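Local atomic coordinates of amino acid ABC transporter, binding protein (Thermus thermophilus, PDB entry 3VV5), a protein that binds amino acids such as L-thialysine in the periplasm and probably hands them to an ABC transporter for uptake. Residues T59-R72 and E238-W252. Sequence-based numbering, arbitrary orientation.
Sequences TGFEVDLGNAIAER and ELMQDGTYARISQKW
In an antiparallel helix pair, Trp252 of helix 244-252 packs against the start of helix 61-72, the short segment axes 9.8 Å apart at 160°. Its indole face takes the N-cap residue: Gly60 CA stands 3.7 Å from the Trp252 six-membered ring centroid, and Phe61 CB lies over the five-membered ring. At the indole edge, Trp252 NE1 donates to Asp64 OD2 (2.7 Å, nearly straight at 166°) from above the carboxylate plane, while Lys251 NZ, on a fully extended chain, salt-bridges OD2 from the opposite face. Replacing Trp252 by alanine would probably open a gap over Gly60 and Phe61 and cost Asp64 OD2 its indole donor, leaving Lys251 to hold it from one face. Phe61, its CG anti to the backbone N (chi1 177°), inserts among Tyr245, Ile248, Ser249 and Trp252, its edge toward the Tyr245 face. Leu239 fits among Leu65, Ala68, Ile69 and Arg72, Leu239 CD1 lying 3.6 Å from Ala68 CB. Over the Arg72 guanidinium face, Glu238 OE1 makes a charge-only salt bridge; at its edge, Asp242 OD2 makes another, with a weak hydrogen bond from NH2. The last two helices thus pack on helix 61-72, knobs from both sides, within the two-lobed fold expected of a family 3 solute-binding protein.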
loop_
_atom_site.group_PDB
_atom_site.type_symbol
_atom_site.label_atom_id
_atom_site.label_comp_id
_atom_site.label_asym_id
_atom_site.label_seq_id
_atom_site.Cartn_x
_atom_site.Cartn_y
_atom_site.Cartn_z
ATOM N N THR A 59 7.862 3.852 -9.696
ATOM C CA THR A 59 7.265 2.730 -10.416
ATOM C C THR A 59 6.610 1.755 -9.421
ATOM O O THR A 59 6.452 2.053 -8.205
ATOM C CB THR A 59 8.315 2.054 -11.366
ATOM O OG1 THR A 59 7.696 1.056 -12.190
ATOM C CG2 THR A 59 9.495 1.472 -10.569
ATOM N N GLY A 60 6.180 0.617 -9.938
ATOM C CA GLY A 60 5.504 -0.379 -9.125
ATOM C C GLY A 60 4.107 -0.658 -9.655
ATOM O O GLY A 60 3.597 0.068 -10.509
ATOM N N PHE A 61 3.495 -1.725 -9.147
ATOM C CA PHE A 61 2.115 -2.091 -9.512
ATOM C C PHE A 61 1.128 -0.921 -9.461
ATOM O O PHE A 61 0.329 -0.718 -10.395
ATOM C CB PHE A 61 1.651 -3.228 -8.598
ATOM C CG PHE A 61 0.242 -3.640 -8.810
ATOM C CD1 PHE A 61 -0.133 -4.303 -9.987
ATOM C CD2 PHE A 61 -0.721 -3.367 -7.846
ATOM C CE1 PHE A 61 -1.457 -4.693 -10.200
ATOM C CE2 PHE A 61 -2.057 -3.736 -8.049
ATOM C CZ PHE A 61 -2.430 -4.406 -9.226
ATOM N N GLU A 62 1.187 -0.139 -8.386
ATOM C CA GLU A 62 0.232 0.965 -8.207
ATOM C C GLU A 62 0.474 2.144 -9.126
ATOM O O GLU A 62 -0.464 2.831 -9.510
ATOM C CB GLU A 62 0.175 1.413 -6.742
ATOM C CG GLU A 62 -0.533 0.392 -5.909
ATOM C CD GLU A 62 -0.644 0.750 -4.434
ATOM O OE1 GLU A 62 0.391 0.928 -3.764
ATOM O OE2 GLU A 62 -1.782 0.785 -3.934
ATOM N N VAL A 63 1.733 2.358 -9.481
ATOM C CA VAL A 63 2.103 3.417 -10.418
ATOM C C VAL A 63 1.651 3.060 -11.842
ATOM O O VAL A 63 1.042 3.902 -12.536
ATOM C CB VAL A 63 3.606 3.730 -10.325
ATOM C CG1 VAL A 63 4.043 4.763 -11.375
ATOM C CG2 VAL A 63 3.979 4.232 -8.875
ATOM N N ASP A 64 1.885 1.814 -12.261
ATOM C CA ASP A 64 1.363 1.341 -13.567
ATOM C C ASP A 64 -0.161 1.430 -13.634
ATOM O O ASP A 64 -0.728 1.861 -14.642
ATOM C CB ASP A 64 1.820 -0.084 -13.857
ATOM C CG ASP A 64 3.275 -0.153 -14.307
ATOM O OD1 ASP A 64 3.857 0.910 -14.612
ATOM O OD2 ASP A 64 3.827 -1.270 -14.375
ATOM N N LEU A 65 -0.824 1.038 -12.552
ATOM C CA LEU A 65 -2.286 1.114 -12.489
ATOM C C LEU A 65 -2.773 2.558 -12.523
ATOM O O LEU A 65 -3.691 2.915 -13.297
ATOM C CB LEU A 65 -2.838 0.422 -11.218
ATOM C CG LEU A 65 -3.948 -0.643 -11.203
ATOM C CD1 LEU A 65 -4.802 -0.544 -9.917
ATOM C CD2 LEU A 65 -4.869 -0.728 -12.423
ATOM N N GLY A 66 -2.173 3.394 -11.674
ATOM C CA GLY A 66 -2.521 4.813 -11.631
ATOM C C GLY A 66 -2.328 5.469 -12.988
ATOM O O GLY A 66 -3.167 6.266 -13.418
ATOM N N ASN A 67 -1.236 5.125 -13.668
ATOM C CA ASN A 67 -0.977 5.654 -15.022
ATOM C C ASN A 67 -2.040 5.198 -16.038
ATOM O O ASN A 67 -2.511 6.009 -16.848
ATOM C CB ASN A 67 0.422 5.277 -15.521
ATOM C CG ASN A 67 1.540 6.127 -14.911
ATOM O OD1 ASN A 67 2.704 5.724 -14.933
ATOM N ND2 ASN A 67 1.212 7.294 -14.416
ATOM N N ALA A 68 -2.400 3.908 -16.001
ATOM C CA ALA A 68 -3.423 3.327 -16.893
ATOM C C ALA A 68 -4.796 3.969 -16.672
ATOM O O ALA A 68 -5.526 4.238 -17.627
ATOM C CB ALA A 68 -3.519 1.804 -16.703
ATOM N N ILE A 69 -5.145 4.184 -15.406
ATOM C CA ILE A 69 -6.393 4.870 -15.046
ATOM C C ILE A 69 -6.417 6.297 -15.587
ATOM O O ILE A 69 -7.385 6.703 -16.239
ATOM C CB ILE A 69 -6.599 4.888 -13.512
ATOM C CG1 ILE A 69 -7.002 3.502 -13.030
ATOM C CG2 ILE A 69 -7.639 5.940 -13.123
ATOM C CD1 ILE A 69 -6.972 3.348 -11.522
ATOM N N ALA A 70 -5.354 7.059 -15.325
ATOM C CA ALA A 70 -5.233 8.411 -15.875
ATOM C C ALA A 70 -5.389 8.422 -17.400
ATOM O O ALA A 70 -6.112 9.272 -17.965
ATOM C CB ALA A 70 -3.894 9.033 -15.466
ATOM N N GLU A 71 -4.728 7.476 -18.060
ATOM C CA GLU A 71 -4.755 7.376 -19.522
ATOM C C GLU A 71 -6.146 7.085 -20.066
ATOM O O GLU A 71 -6.594 7.724 -21.033
ATOM C CB GLU A 71 -3.760 6.325 -19.997
ATOM C CG GLU A 71 -2.318 6.829 -19.982
ATOM C CD GLU A 71 -1.290 5.706 -19.956
ATOM O OE1 GLU A 71 -1.614 4.563 -20.363
ATOM O OE2 GLU A 71 -0.137 5.987 -19.537
ATOM N N ARG A 72 -6.837 6.142 -19.441
ATOM C CA ARG A 72 -8.218 5.832 -19.826
ATOM C C ARG A 72 -9.158 7.026 -19.641
ATOM O O ARG A 72 -10.100 7.194 -20.417
ATOM C CB ARG A 72 -8.744 4.610 -19.065
ATOM C CG ARG A 72 -10.176 4.141 -19.476
ATOM C CD ARG A 72 -10.346 3.956 -20.998
ATOM N NE ARG A 72 -11.636 3.349 -21.328
ATOM C CZ ARG A 72 -11.841 2.044 -21.364
ATOM N NH1 ARG A 72 -13.030 1.566 -21.665
ATOM N NH2 ARG A 72 -10.854 1.213 -21.100
ATOM N N GLU A 238 -13.334 -0.683 -15.843
ATOM C CA GLU A 238 -12.967 -0.814 -17.271
ATOM C C GLU A 238 -11.619 -1.520 -17.477
ATOM O O GLU A 238 -11.476 -2.341 -18.400
ATOM C CB GLU A 238 -13.007 0.549 -17.978
ATOM C CG GLU A 238 -14.467 1.060 -18.195
ATOM C CD GLU A 238 -14.589 2.512 -18.670
ATOM O OE1 GLU A 238 -13.594 3.254 -18.624
ATOM O OE2 GLU A 238 -15.706 2.921 -19.090
ATOM N N LEU A 239 -10.638 -1.222 -16.621
ATOM C CA LEU A 239 -9.319 -1.879 -16.704
ATOM C C LEU A 239 -9.382 -3.364 -16.368
ATOM O O LEU A 239 -8.644 -4.176 -16.939
ATOM C CB LEU A 239 -8.287 -1.211 -15.779
ATOM C CG LEU A 239 -7.959 0.273 -15.941
ATOM C CD1 LEU A 239 -6.655 0.639 -15.245
ATOM C CD2 LEU A 239 -7.899 0.672 -17.362
ATOM N N MET A 240 -10.248 -3.715 -15.423
ATOM C CA MET A 240 -10.424 -5.115 -15.076
ATOM C C MET A 240 -11.104 -5.889 -16.209
ATOM O O MET A 240 -10.777 -7.052 -16.455
ATOM C CB MET A 240 -11.191 -5.244 -13.769
ATOM C CG MET A 240 -10.344 -4.915 -12.562
ATOM S SD MET A 240 -11.341 -5.032 -11.074
ATOM C CE MET A 240 -11.313 -6.781 -10.774
ATOM N N GLN A 241 -12.017 -5.243 -16.912
ATOM C CA GLN A 241 -12.730 -5.892 -18.019
ATOM C C GLN A 241 -11.861 -6.047 -19.284
ATOM O O GLN A 241 -11.885 -7.096 -19.935
ATOM C CB GLN A 241 -14.054 -5.156 -18.319
ATOM C CG GLN A 241 -14.445 -5.118 -19.811
ATOM C CD GLN A 241 -15.947 -5.060 -20.091
ATOM O OE1 GLN A 241 -16.392 -5.456 -21.173
ATOM N NE2 GLN A 241 -16.728 -4.556 -19.136
ATOM N N ASP A 242 -11.076 -5.025 -19.620
ATOM C CA ASP A 242 -10.429 -4.982 -20.928
ATOM C C ASP A 242 -9.072 -5.679 -21.010
ATOM O O ASP A 242 -8.429 -5.676 -22.069
ATOM C CB ASP A 242 -10.372 -3.538 -21.461
ATOM C CG ASP A 242 -9.315 -2.672 -20.769
ATOM O OD1 ASP A 242 -8.464 -3.205 -20.019
ATOM O OD2 ASP A 242 -9.344 -1.437 -20.997
ATOM N N GLY A 243 -8.624 -6.252 -19.891
ATOM C CA GLY A 243 -7.369 -6.993 -19.869
ATOM C C GLY A 243 -6.180 -6.238 -19.302
ATOM O O GLY A 243 -5.157 -6.847 -19.001
ATOM N N THR A 244 -6.299 -4.917 -19.176
ATOM C CA THR A 244 -5.207 -4.093 -18.671
ATOM C C THR A 244 -4.838 -4.474 -17.240
ATOM O O THR A 244 -3.658 -4.611 -16.905
ATOM C CB THR A 244 -5.548 -2.582 -18.727
ATOM O OG1 THR A 244 -5.461 -2.127 -20.089
ATOM C CG2 THR A 244 -4.576 -1.775 -17.873
ATOM N N TYR A 245 -5.846 -4.631 -16.398
ATOM C CA TYR A 245 -5.563 -4.970 -14.994
ATOM C C TYR A 245 -4.786 -6.295 -14.887
ATOM O O TYR A 245 -3.785 -6.386 -14.166
ATOM C CB TYR A 245 -6.850 -5.031 -14.189
ATOM C CG TYR A 245 -6.569 -5.307 -12.734
ATOM C CD1 TYR A 245 -6.259 -6.598 -12.314
ATOM C CD2 TYR A 245 -6.590 -4.276 -11.781
ATOM C CE1 TYR A 245 -5.970 -6.883 -11.001
ATOM C CE2 TYR A 245 -6.304 -4.561 -10.423
ATOM C CZ TYR A 245 -5.996 -5.872 -10.058
ATOM O OH TYR A 245 -5.696 -6.223 -8.752
ATOM N N ALA A 246 -5.263 -7.314 -15.608
ATOM C CA ALA A 246 -4.605 -8.603 -15.682
ATOM C C ALA A 246 -3.151 -8.487 -16.124
ATOM O O ALA A 246 -2.287 -9.089 -15.496
ATOM C CB ALA A 246 -5.383 -9.567 -16.613
ATOM N N ARG A 247 -2.883 -7.737 -17.202
ATOM C CA ARG A 247 -1.511 -7.570 -17.714
ATOM C C ARG A 247 -0.576 -6.941 -16.667
ATOM O O ARG A 247 0.604 -7.308 -16.539
ATOM C CB ARG A 247 -1.481 -6.693 -18.991
ATOM C CG ARG A 247 -0.025 -6.378 -19.404
ATOM C CD ARG A 247 0.217 -5.164 -20.271
ATOM N NE ARG A 247 -0.364 -3.904 -19.844
ATOM C CZ ARG A 247 0.318 -2.868 -19.350
ATOM N NH1 ARG A 247 1.643 -2.938 -19.158
ATOM N NH2 ARG A 247 -0.343 -1.760 -19.026
ATOM N N ILE A 248 -1.094 -5.950 -15.949
ATOM C CA ILE A 248 -0.263 -5.239 -14.976
ATOM C C ILE A 248 -0.041 -6.106 -13.740
ATOM O O ILE A 248 1.059 -6.129 -13.193
ATOM C CB ILE A 248 -0.865 -3.861 -14.611
ATOM C CG1 ILE A 248 -0.794 -2.918 -15.821
ATOM C CG2 ILE A 248 -0.175 -3.265 -13.371
ATOM C CD1 ILE A 248 -1.545 -1.546 -15.623
ATOM N N SER A 249 -1.077 -6.820 -13.308
ATOM C CA SER A 249 -0.933 -7.734 -12.166
ATOM C C SER A 249 0.064 -8.848 -12.505
ATOM O O SER A 249 0.931 -9.166 -11.704
ATOM C CB SER A 249 -2.279 -8.310 -11.734
ATOM O OG SER A 249 -2.154 -9.078 -10.543
ATOM N N GLN A 250 -0.044 -9.403 -13.707
ATOM C CA GLN A 250 0.900 -10.426 -14.172
ATOM C C GLN A 250 2.351 -9.924 -14.254
ATOM O O GLN A 250 3.275 -10.636 -13.867
ATOM C CB GLN A 250 0.456 -11.000 -15.527
ATOM C CG GLN A 250 -0.794 -11.895 -15.467
ATOM C CD GLN A 250 -0.597 -13.176 -14.666
ATOM O OE1 GLN A 250 0.529 -13.695 -14.549
ATOM N NE2 GLN A 250 -1.701 -13.714 -14.133
ATOM N N LYS A 251 2.540 -8.716 -14.773
ATOM C CA LYS A 251 3.856 -8.062 -14.841
ATOM C C LYS A 251 4.537 -8.047 -13.457
ATOM O O LYS A 251 5.692 -8.434 -13.294
ATOM C CB LYS A 251 3.690 -6.624 -15.363
ATOM C CG LYS A 251 4.995 -5.790 -15.484
ATOM C CD LYS A 251 4.695 -4.330 -15.851
ATOM C CE LYS A 251 5.964 -3.480 -15.964
ATOM N NZ LYS A 251 5.628 -2.064 -16.376
ATOM N N TRP A 252 3.795 -7.595 -12.457
ATOM C CA TRP A 252 4.363 -7.405 -11.129
ATOM C C TRP A 252 4.388 -8.645 -10.242
ATOM O O TRP A 252 5.326 -8.814 -9.451
ATOM C CB TRP A 252 3.686 -6.214 -10.429
ATOM C CG TRP A 252 4.118 -4.951 -11.089
ATOM C CD1 TRP A 252 3.430 -4.243 -12.042
ATOM C CD2 TRP A 252 5.386 -4.310 -10.947
ATOM N NE1 TRP A 252 4.181 -3.163 -12.460
ATOM C CE2 TRP A 252 5.382 -3.179 -11.799
ATOM C CE3 TRP A 252 6.526 -4.564 -10.153
ATOM C CZ2 TRP A 252 6.477 -2.309 -11.899
ATOM C CZ3 TRP A 252 7.615 -3.702 -10.256
ATOM C CH2 TRP A 252 7.579 -2.581 -11.116
HETATM O O HOH W 1 -13.143 -1.684 -21.012
#